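Local structure of BH1974 protein (Bacillus halodurans, 3ON5) at residues A[21-26]-A[136-141]; A[127-132]-A[158-163]. The protein probably acts as an XdhC/CoxI-type accessory protein that helps molybdenum enzymes such as xanthine dehydrogenase mature. All coordinates share one frame; numbering follows the deposited sequence.

Contact 1 of 2, residues A[21-26]-A[136-141]; sequences SDIELL and YLCAGK
Leu137 meets two residues of helix 22-30, Ile23 and Leu26. Its CB lies 3.8 Å from Ile23 CD1. These two side chains run past each other in opposite directions. Ile23 reaches over with CG1 anti to its backbone N (chi1 -164°), and the extended arm brings CD1 down on the base of Leu137. The same methyl carbon stands 4.0 Å from the carbonyl O of Leu137. Further out, Leu137 CD1 touches Leu26 CD1 at 3.9 Å, and there the two leucines cross at about a right angle.

Cys138 adds a looser contact at the margin, with SG 4.3 Å from Ile23 CD1. Gly140, with positive phi (99°), is the C-prime residue of the Schellman motif that ends the helix. Lys141 N bonds to Tyr136 O at 2.9 Å, and the bond from Gly140 N to Leu137 O is weak. The contact thus sits on the last turn of helix 124-139. It also sits on the first turn of helix 22-30, where Ser21 holds the N-cap position. Tyr134 and Val133 continue the apolar side of helix 124-139 against Ile23 and Leu26.

Two charged side chains of helix 22-30 turn to other partners: Glu24 forms a salt bridge with Lys199, and Asp22 hydrogen-bonds to His194. No hydrogen bond joins the two segments. The contact is apolar, with Cys138 only at its edge, so it depends on the fit of Ile23, Leu26 and Leu137 and not on directional bonds.

Contact 2 of 2, residues A[127-132]-A[158-163]; sequences RQHLKR and YAFILD
Phe160 carries its ring against the base of His129, with CE2 3.6 Å from His129 CB. The approach is oblique to the ring. On the same ring, CZ lies 3.9 Å from Leu130 CD2, and the two side chains cross at a slant. With CG anti to the carbonyl carbon, chi1 -58°, the Phe160 ring leans out so that CE2 and CZ meet His129 and Leu130. His145 stacks on this ring from the neighbouring strand 143-149.

Tyr158, two residues earlier on the strand, meets the imidazole. Its OH lies at the edge of the His129 ring, in its plane, 3.4 Å from CD2. The rings are nearly perpendicular, with planes at 82° and centroids 5.8 Å apart. The phenol does not hydrogen-bond to the histidine here. His129 NE2 bonds instead to Glu170, which would help fix the rotation of the imidazole. Replacing Tyr158 by an alanine removes the phenol ring, which would probably open a gap beside CD2 of the imidazole.

The segment axes pass 10.2 Å apart, with N-to-C directions 17° from parallel. Tyr158 and Phe160 alternate with Ala159, so they point to the helix while Ala159 turns to Pro176 of helix 176-181. This is a helix laid along one face of an antiparallel sheet, a two-layer alpha/beta arrangement within the BH1974-like central domain.

How the contacts relate
Both contacts use helix 124-139, contact 1 at its C-terminal end and contact 2 nearer its start. Their centres are 11 Å apart, and Leu26 of contact 1 touches Leu130 of contact 2. One helix thus packs against helix 22-30 in contact 1 and strand 155-161 in contact 2. Contact 1 is the nearer to the centre of the chain, yet both are only partly buried. Contact 1 joins helix to helix across a long sequence separation and is mainly aliphatic. Contact 2 joins helix to sheet within the central domain and is largely aromatic. Tyr136 packs on Leu162, and Lys141, just after the helix, makes a weak hydrogen bond to the Leu162 carbonyl.

Contact 1 of 2, residues A[21-26]-A[136-141]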
ATOM      1  N   SER A  21     -18.324 -16.169  -0.704  1.00 80.63           N
ATOM      2  CA  SER A  21     -19.122 -17.357  -1.060  1.00 79.32           C
ATOM      3  C   SER A  21     -18.380 -18.648  -0.720  1.00 80.87           C
ATOM      4  O   SER A  21     -17.151 -18.681  -0.844  1.00 80.23           O
ATOM      5  CB  SER A  21     -19.449 -17.335  -2.556  1.00 82.28           C
ATOM      6  OG  SER A  21     -20.097 -18.509  -3.026  1.00 90.20           O
ATOM      7  N   ASP A  22     -19.123 -19.718  -0.323  1.00 75.08           N
ATOM      8  CA  ASP A  22     -18.543 -21.019   0.020  1.00 72.95           C
ATOM      9  C   ASP A  22     -17.588 -21.517  -1.097  1.00 71.99           C
ATOM     10  O   ASP A  22     -16.452 -21.865  -0.777  1.00 71.56           O
ATOM     11  CB  ASP A  22     -19.638 -22.078   0.294  1.00 75.19           C
ATOM     12  CG  ASP A  22     -20.374 -21.992   1.624  1.00 85.51           C
ATOM     13  OD1 ASP A  22     -19.801 -21.430   2.602  1.00 84.46           O
ATOM     14  OD2 ASP A  22     -21.481 -22.563   1.719  1.00 95.49           O
ATOM     15  N   ILE A  23     -18.019 -21.488  -2.388  1.00 64.86           N
ATOM     16  CA  ILE A  23     -17.229 -21.978  -3.537  1.00 63.44           C
ATOM     17  C   ILE A  23     -15.948 -21.107  -3.729  1.00 64.67           C
ATOM     18  O   ILE A  23     -14.918 -21.631  -4.137  1.00 62.18           O
ATOM     19  CB  ILE A  23     -18.073 -22.061  -4.866  1.00 66.43           C
ATOM     20  CG1 ILE A  23     -17.374 -22.934  -5.958  1.00 66.72           C
ATOM     21  CG2 ILE A  23     -18.522 -20.690  -5.393  1.00 65.95           C
ATOM     22  CD1 ILE A  23     -18.239 -23.413  -7.191  1.00 69.10           C
ATOM     23  N   GLU A  24     -16.015 -19.811  -3.415  1.00 62.77           N
ATOM     24  CA  GLU A  24     -14.880 -18.896  -3.532  1.00 62.90           C
ATOM     25  C   GLU A  24     -13.902 -19.149  -2.358  1.00 64.73           C
ATOM     26  O   GLU A  24     -12.691 -19.068  -2.552  1.00 64.02           O
ATOM     27  CB  GLU A  24     -15.348 -17.411  -3.582  1.00 64.69           C
ATOM     28  CG  GLU A  24     -16.426 -17.058  -4.613  1.00 78.09           C
ATOM     29  CD  GLU A  24     -16.120 -17.211  -6.096  1.00109.88           C
ATOM     30  OE1 GLU A  24     -15.782 -18.335  -6.534  1.00109.08           O
ATOM     31  OE2 GLU A  24     -16.333 -16.227  -6.840  1.00110.47           O
ATOM     32  N   LEU A  25     -14.432 -19.500  -1.162  1.00 60.16           N
ATOM     33  CA  LEU A  25     -13.613 -19.805   0.004  1.00 59.69           C
ATOM     34  C   LEU A  25     -12.874 -21.115  -0.210  1.00 61.92           C
ATOM     35  O   LEU A  25     -11.673 -21.179   0.030  1.00 62.79           O
ATOM     36  CB  LEU A  25     -14.470 -19.874   1.263  1.00 60.58           C
ATOM     37  CG  LEU A  25     -13.745 -19.551   2.585  1.00 66.45           C
ATOM     38  CD1 LEU A  25     -13.574 -18.026   2.783  1.00 66.50           C
ATOM     39  CD2 LEU A  25     -14.525 -20.082   3.744  1.00 70.13           C
ATOM     40  N   LEU A  26     -13.582 -22.144  -0.701  1.00 56.26           N
ATOM     41  CA  LEU A  26     -13.017 -23.448  -1.029  1.00 55.34           C
ATOM     42  C   LEU A  26     -12.059 -23.337  -2.216  1.00 62.67           C
ATOM     43  O   LEU A  26     -11.142 -24.150  -2.333  1.00 63.14           O
ATOM     44  CB  LEU A  26     -14.119 -24.478  -1.339  1.00 54.95           C
ATOM     45  CG  LEU A  26     -15.094 -24.879  -0.242  1.00 58.88           C
ATOM     46  CD1 LEU A  26     -16.050 -25.899  -0.759  1.00 59.74           C
ATOM     47  CD2 LEU A  26     -14.384 -25.479   0.968  1.00 61.17           C
ATOM     48  N   TYR A 136     -17.128 -31.025  -6.702  1.00 54.46           N
ATOM     49  CA  TYR A 136     -18.542 -31.385  -6.822  1.00 54.73           C
ATOM     50  C   TYR A 136     -19.399 -30.134  -7.037  1.00 59.42           C
ATOM     51  O   TYR A 136     -20.391 -30.227  -7.750  1.00 60.94           O
ATOM     52  CB  TYR A 136     -19.062 -32.185  -5.613  1.00 55.60           C
ATOM     53  CG  TYR A 136     -18.718 -33.658  -5.686  1.00 56.84           C
ATOM     54  CD1 TYR A 136     -19.408 -34.513  -6.538  1.00 59.92           C
ATOM     55  CD2 TYR A 136     -17.730 -34.204  -4.875  1.00 56.76           C
ATOM     56  CE1 TYR A 136     -19.089 -35.867  -6.620  1.00 61.43           C
ATOM     57  CE2 TYR A 136     -17.402 -35.557  -4.946  1.00 58.53           C
ATOM     58  CZ  TYR A 136     -18.079 -36.383  -5.829  1.00 66.66           C
ATOM     59  OH  TYR A 136     -17.781 -37.723  -5.910  1.00 68.80           O
ATOM     60  N   LEU A 137     -19.021 -28.978  -6.467  1.00 54.28           N
ATOM     61  CA  LEU A 137     -19.787 -27.738  -6.651  1.00 53.46           C
ATOM     62  C   LEU A 137     -19.565 -27.173  -8.053  1.00 60.77           C
ATOM     63  O   LEU A 137     -20.440 -26.490  -8.592  1.00 61.68           O
ATOM     64  CB  LEU A 137     -19.426 -26.682  -5.595  1.00 51.72           C
ATOM     65  CG  LEU A 137     -19.570 -27.062  -4.136  1.00 54.76           C
ATOM     66  CD1 LEU A 137     -19.070 -25.942  -3.254  1.00 53.21           C
ATOM     67  CD2 LEU A 137     -20.984 -27.431  -3.799  1.00 55.23           C
ATOM     68  N   CYS A 138     -18.385 -27.458  -8.638  1.00 58.60           N
ATOM     69  CA  CYS A 138     -18.020 -27.065 -10.004  1.00 58.83           C
ATOM     70  C   CYS A 138     -18.835 -27.908 -10.989  1.00 63.33           C
ATOM     71  O   CYS A 138     -19.213 -27.443 -12.067  1.00 63.76           O
ATOM     72  CB  CYS A 138     -16.514 -27.210 -10.232  1.00 59.21           C
ATOM     73  SG  CYS A 138     -15.512 -25.982  -9.338  1.00 62.40           S
ATOM     74  N   ALA A 139     -19.138 -29.145 -10.581  1.00 58.58           N
ATOM     75  CA  ALA A 139     -19.955 -30.076 -11.332  1.00 58.23           C
ATOM     76  C   ALA A 139     -21.440 -29.708 -11.207  1.00 61.41           C
ATOM     77  O   ALA A 139     -22.240 -30.152 -12.029  1.00 63.40           O
ATOM     78  CB  ALA A 139     -19.706 -31.494 -10.836  1.00 59.72           C
ATOM     79  N   GLY A 140     -21.786 -28.902 -10.197  1.00 55.01           N
ATOM     80  CA  GLY A 140     -23.153 -28.479  -9.933  1.00 54.82           C
ATOM     81  C   GLY A 140     -23.885 -29.257  -8.846  1.00 60.03           C
ATOM     82  O   GLY A 140     -25.060 -28.980  -8.569  1.00 61.39           O
ATOM     83  N   LYS A 141     -23.205 -30.226  -8.203  1.00 55.52           N
ATOM     84  CA  LYS A 141     -23.761 -31.049  -7.120  1.00 56.05           C
ATOM     85  C   LYS A 141     -23.473 -30.405  -5.729  1.00 59.07           C
ATOM     86  O   LYS A 141     -22.341 -30.043  -5.452  1.00 57.52           O
ATOM     87  CB  LYS A 141     -23.172 -32.481  -7.198  1.00 59.34           C
ATOM     88  CG  LYS A 141     -23.584 -33.470  -6.088  1.00 76.27           C
ATOM     89  CD  LYS A 141     -25.001 -34.054  -6.231  1.00 86.80           C
ATOM     90  CE  LYS A 141     -25.507 -34.752  -4.982  1.00 86.08           C
ATOM     91  NZ  LYS A 141     -25.884 -33.790  -3.903  1.00 80.29           N
TER

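Contact 2 of 2, residues A[127-132]-A[158-163]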
ATOM      1  N   ARG A 127      -7.614 -30.686   3.561  1.00 37.70           N
ATOM      2  CA  ARG A 127      -7.272 -29.981   2.318  1.00 35.50           C
ATOM      3  C   ARG A 127      -7.785 -30.784   1.122  1.00 40.36           C
ATOM      4  O   ARG A 127      -8.453 -30.242   0.236  1.00 38.81           O
ATOM      5  CB  ARG A 127      -5.751 -29.755   2.223  1.00 32.61           C
ATOM      6  CG  ARG A 127      -5.317 -28.986   0.992  1.00 36.02           C
ATOM      7  CD  ARG A 127      -3.872 -29.248   0.635  1.00 55.40           C
ATOM      8  NE  ARG A 127      -3.600 -28.988  -0.789  1.00 77.57           N
ATOM      9  CZ  ARG A 127      -3.798 -29.859  -1.786  1.00 92.89           C
ATOM     10  NH1 ARG A 127      -4.306 -31.067  -1.538  1.00 70.36           N
ATOM     11  NH2 ARG A 127      -3.512 -29.522  -3.037  1.00 83.48           N
ATOM     12  N   GLN A 128      -7.515 -32.096   1.140  1.00 39.95           N
ATOM     13  CA  GLN A 128      -7.904 -33.050   0.108  1.00 41.16           C
ATOM     14  C   GLN A 128      -9.441 -33.162   0.033  1.00 45.30           C
ATOM     15  O   GLN A 128      -9.988 -33.092  -1.061  1.00 45.01           O
ATOM     16  CB  GLN A 128      -7.259 -34.403   0.418  1.00 44.31           C
ATOM     17  CG  GLN A 128      -7.369 -35.464  -0.683  1.00 67.80           C
ATOM     18  CD  GLN A 128      -6.693 -36.771  -0.290  1.00 88.06           C
ATOM     19  OE1 GLN A 128      -6.764 -37.251   0.872  1.00 82.73           O
ATOM     20  NE2 GLN A 128      -6.061 -37.387  -1.277  1.00 74.12           N
ATOM     21  N   HIS A 129     -10.129 -33.283   1.191  1.00 42.43           N
ATOM     22  CA  HIS A 129     -11.587 -33.408   1.250  1.00 41.98           C
ATOM     23  C   HIS A 129     -12.288 -32.152   0.733  1.00 43.90           C
ATOM     24  O   HIS A 129     -13.244 -32.271  -0.030  1.00 43.94           O
ATOM     25  CB  HIS A 129     -12.072 -33.712   2.665  1.00 42.95           C
ATOM     26  CG  HIS A 129     -11.563 -35.005   3.220  1.00 47.89           C
ATOM     27  ND1 HIS A 129     -11.680 -36.198   2.511  1.00 50.96           N
ATOM     28  CD2 HIS A 129     -11.041 -35.274   4.441  1.00 50.19           C
ATOM     29  CE1 HIS A 129     -11.165 -37.131   3.293  1.00 51.69           C
ATOM     30  NE2 HIS A 129     -10.778 -36.629   4.468  1.00 51.77           N
ATOM     31  N   LEU A 130     -11.807 -30.962   1.118  1.00 38.36           N
ATOM     32  CA  LEU A 130     -12.381 -29.689   0.679  1.00 36.77           C
ATOM     33  C   LEU A 130     -12.143 -29.471  -0.836  1.00 45.15           C
ATOM     34  O   LEU A 130     -12.998 -28.891  -1.507  1.00 44.62           O
ATOM     35  CB  LEU A 130     -11.809 -28.533   1.498  1.00 34.92           C
ATOM     36  CG  LEU A 130     -12.165 -28.537   2.991  1.00 38.86           C
ATOM     37  CD1 LEU A 130     -11.386 -27.494   3.739  1.00 37.45           C
ATOM     38  CD2 LEU A 130     -13.671 -28.396   3.228  1.00 40.75           C
ATOM     39  N   LYS A 131     -11.019 -29.984  -1.386  1.00 45.01           N
ATOM     40  CA  LYS A 131     -10.733 -29.904  -2.821  1.00 44.93           C
ATOM     41  C   LYS A 131     -11.774 -30.750  -3.569  1.00 49.95           C
ATOM     42  O   LYS A 131     -12.230 -30.332  -4.626  1.00 51.23           O
ATOM     43  CB  LYS A 131      -9.288 -30.352  -3.123  1.00 47.80           C
ATOM     44  CG  LYS A 131      -8.810 -30.178  -4.571  1.00 65.31           C
ATOM     45  CD  LYS A 131      -9.006 -31.443  -5.424  1.00 79.16           C
ATOM     46  CE  LYS A 131      -8.451 -31.369  -6.833  1.00 87.43           C
ATOM     47  NZ  LYS A 131      -9.149 -30.361  -7.681  1.00 97.82           N
ATOM     48  N   ARG A 132     -12.187 -31.901  -2.989  1.00 45.36           N
ATOM     49  CA  ARG A 132     -13.196 -32.804  -3.543  1.00 44.96           C
ATOM     50  C   ARG A 132     -14.577 -32.142  -3.474  1.00 50.71           C
ATOM     51  O   ARG A 132     -15.354 -32.290  -4.413  1.00 51.33           O
ATOM     52  CB  ARG A 132     -13.191 -34.156  -2.812  1.00 42.58           C
ATOM     53  CG  ARG A 132     -13.947 -35.251  -3.557  1.00 56.09           C
ATOM     54  CD  ARG A 132     -13.707 -36.620  -2.966  1.00 72.76           C
ATOM     55  NE  ARG A 132     -14.399 -37.675  -3.715  1.00 86.83           N
ATOM     56  CZ  ARG A 132     -14.351 -38.971  -3.405  1.00108.57           C
ATOM     57  NH1 ARG A 132     -13.645 -39.387  -2.357  1.00 96.55           N
ATOM     58  NH2 ARG A 132     -15.011 -39.861  -4.138  1.00 96.48           N
ATOM     59  N   TYR A 158     -16.077 -36.080  10.988  1.00 49.68           N
ATOM     60  CA  TYR A 158     -16.675 -35.173  10.026  1.00 46.84           C
ATOM     61  C   TYR A 158     -16.857 -35.915   8.715  1.00 51.82           C
ATOM     62  O   TYR A 158     -16.056 -36.793   8.384  1.00 51.72           O
ATOM     63  CB  TYR A 158     -15.876 -33.870   9.855  1.00 44.02           C
ATOM     64  CG  TYR A 158     -14.491 -33.978   9.251  1.00 41.88           C
ATOM     65  CD1 TYR A 158     -14.313 -34.010   7.868  1.00 42.53           C
ATOM     66  CD2 TYR A 158     -13.353 -33.866  10.048  1.00 40.73           C
ATOM     67  CE1 TYR A 158     -13.043 -34.014   7.300  1.00 42.40           C
ATOM     68  CE2 TYR A 158     -12.076 -33.853   9.490  1.00 39.87           C
ATOM     69  CZ  TYR A 158     -11.928 -33.912   8.115  1.00 48.29           C
ATOM     70  OH  TYR A 158     -10.685 -33.887   7.546  1.00 50.40           O
ATOM     71  N   ALA A 159     -17.934 -35.584   7.994  1.00 48.38           N
ATOM     72  CA  ALA A 159     -18.282 -36.214   6.730  1.00 48.02           C
ATOM     73  C   ALA A 159     -18.863 -35.203   5.741  1.00 50.30           C
ATOM     74  O   ALA A 159     -19.410 -34.159   6.128  1.00 48.80           O
ATOM     75  CB  ALA A 159     -19.284 -37.339   6.974  1.00 50.69           C
ATOM     76  N   PHE A 160     -18.743 -35.542   4.458  1.00 45.97           N
ATOM     77  CA  PHE A 160     -19.277 -34.805   3.321  1.00 44.50           C
ATOM     78  C   PHE A 160     -20.190 -35.757   2.576  1.00 51.22           C
ATOM     79  O   PHE A 160     -19.704 -36.697   1.951  1.00 52.03           O
ATOM     80  CB  PHE A 160     -18.148 -34.244   2.451  1.00 43.88           C
ATOM     81  CG  PHE A 160     -17.205 -33.324   3.185  1.00 43.67           C
ATOM     82  CD1 PHE A 160     -17.477 -31.960   3.293  1.00 44.30           C
ATOM     83  CD2 PHE A 160     -16.032 -33.815   3.756  1.00 45.00           C
ATOM     84  CE1 PHE A 160     -16.586 -31.105   3.947  1.00 43.22           C
ATOM     85  CE2 PHE A 160     -15.159 -32.965   4.441  1.00 45.45           C
ATOM     86  CZ  PHE A 160     -15.443 -31.618   4.534  1.00 42.04           C
ATOM     87  N   ILE A 161     -21.512 -35.571   2.727  1.00 49.24           N
ATOM     88  CA  ILE A 161     -22.560 -36.432   2.175  1.00 52.09           C
ATOM     89  C   ILE A 161     -23.055 -35.917   0.799  1.00 57.49           C
ATOM     90  O   ILE A 161     -23.324 -34.725   0.632  1.00 55.60           O
ATOM     91  CB  ILE A 161     -23.736 -36.491   3.206  1.00 56.42           C
ATOM     92  CG1 ILE A 161     -23.233 -36.929   4.615  1.00 56.53           C
ATOM     93  CG2 ILE A 161     -24.901 -37.373   2.704  1.00 58.67           C
ATOM     94  CD1 ILE A 161     -24.099 -36.517   5.784  1.00 60.37           C
ATOM     95  N   LEU A 162     -23.200 -36.842  -0.162  1.00 56.98           N
ATOM     96  CA  LEU A 162     -23.724 -36.581  -1.513  1.00 57.73           C
ATOM     97  C   LEU A 162     -25.105 -37.250  -1.674  1.00 66.64           C
ATOM     98  O   LEU A 162     -25.997 -36.696  -2.316  1.00 66.50           O
ATOM     99  CB  LEU A 162     -22.740 -37.073  -2.587  1.00 57.13           C
ATOM    100  CG  LEU A 162     -21.408 -36.333  -2.685  1.00 59.53           C
ATOM    101  CD1 LEU A 162     -20.346 -37.221  -3.287  1.00 59.97           C
ATOM    102  CD2 LEU A 162     -21.552 -35.004  -3.432  1.00 60.24           C
ATOM    103  N   ASP A 163     -25.281 -38.422  -1.039  1.00 66.64           N
ATOM    104  CA  ASP A 163     -26.523 -39.189  -0.983  1.00 69.83           C
ATOM    105  C   ASP A 163     -26.502 -40.052   0.299  1.00 76.85           C
ATOM    106  O   ASP A 163     -25.450 -40.144   0.944  1.00 75.26           O
ATOM    107  CB  ASP A 163     -26.711 -40.034  -2.258  1.00 73.16           C
ATOM    108  CG  ASP A 163     -28.149 -40.448  -2.538  1.00 91.58           C
ATOM    109  OD1 ASP A 163     -28.931 -40.611  -1.563  1.00 93.31           O
ATOM    110  OD2 ASP A 163     -28.495 -40.617  -3.728  1.00101.50           O
TER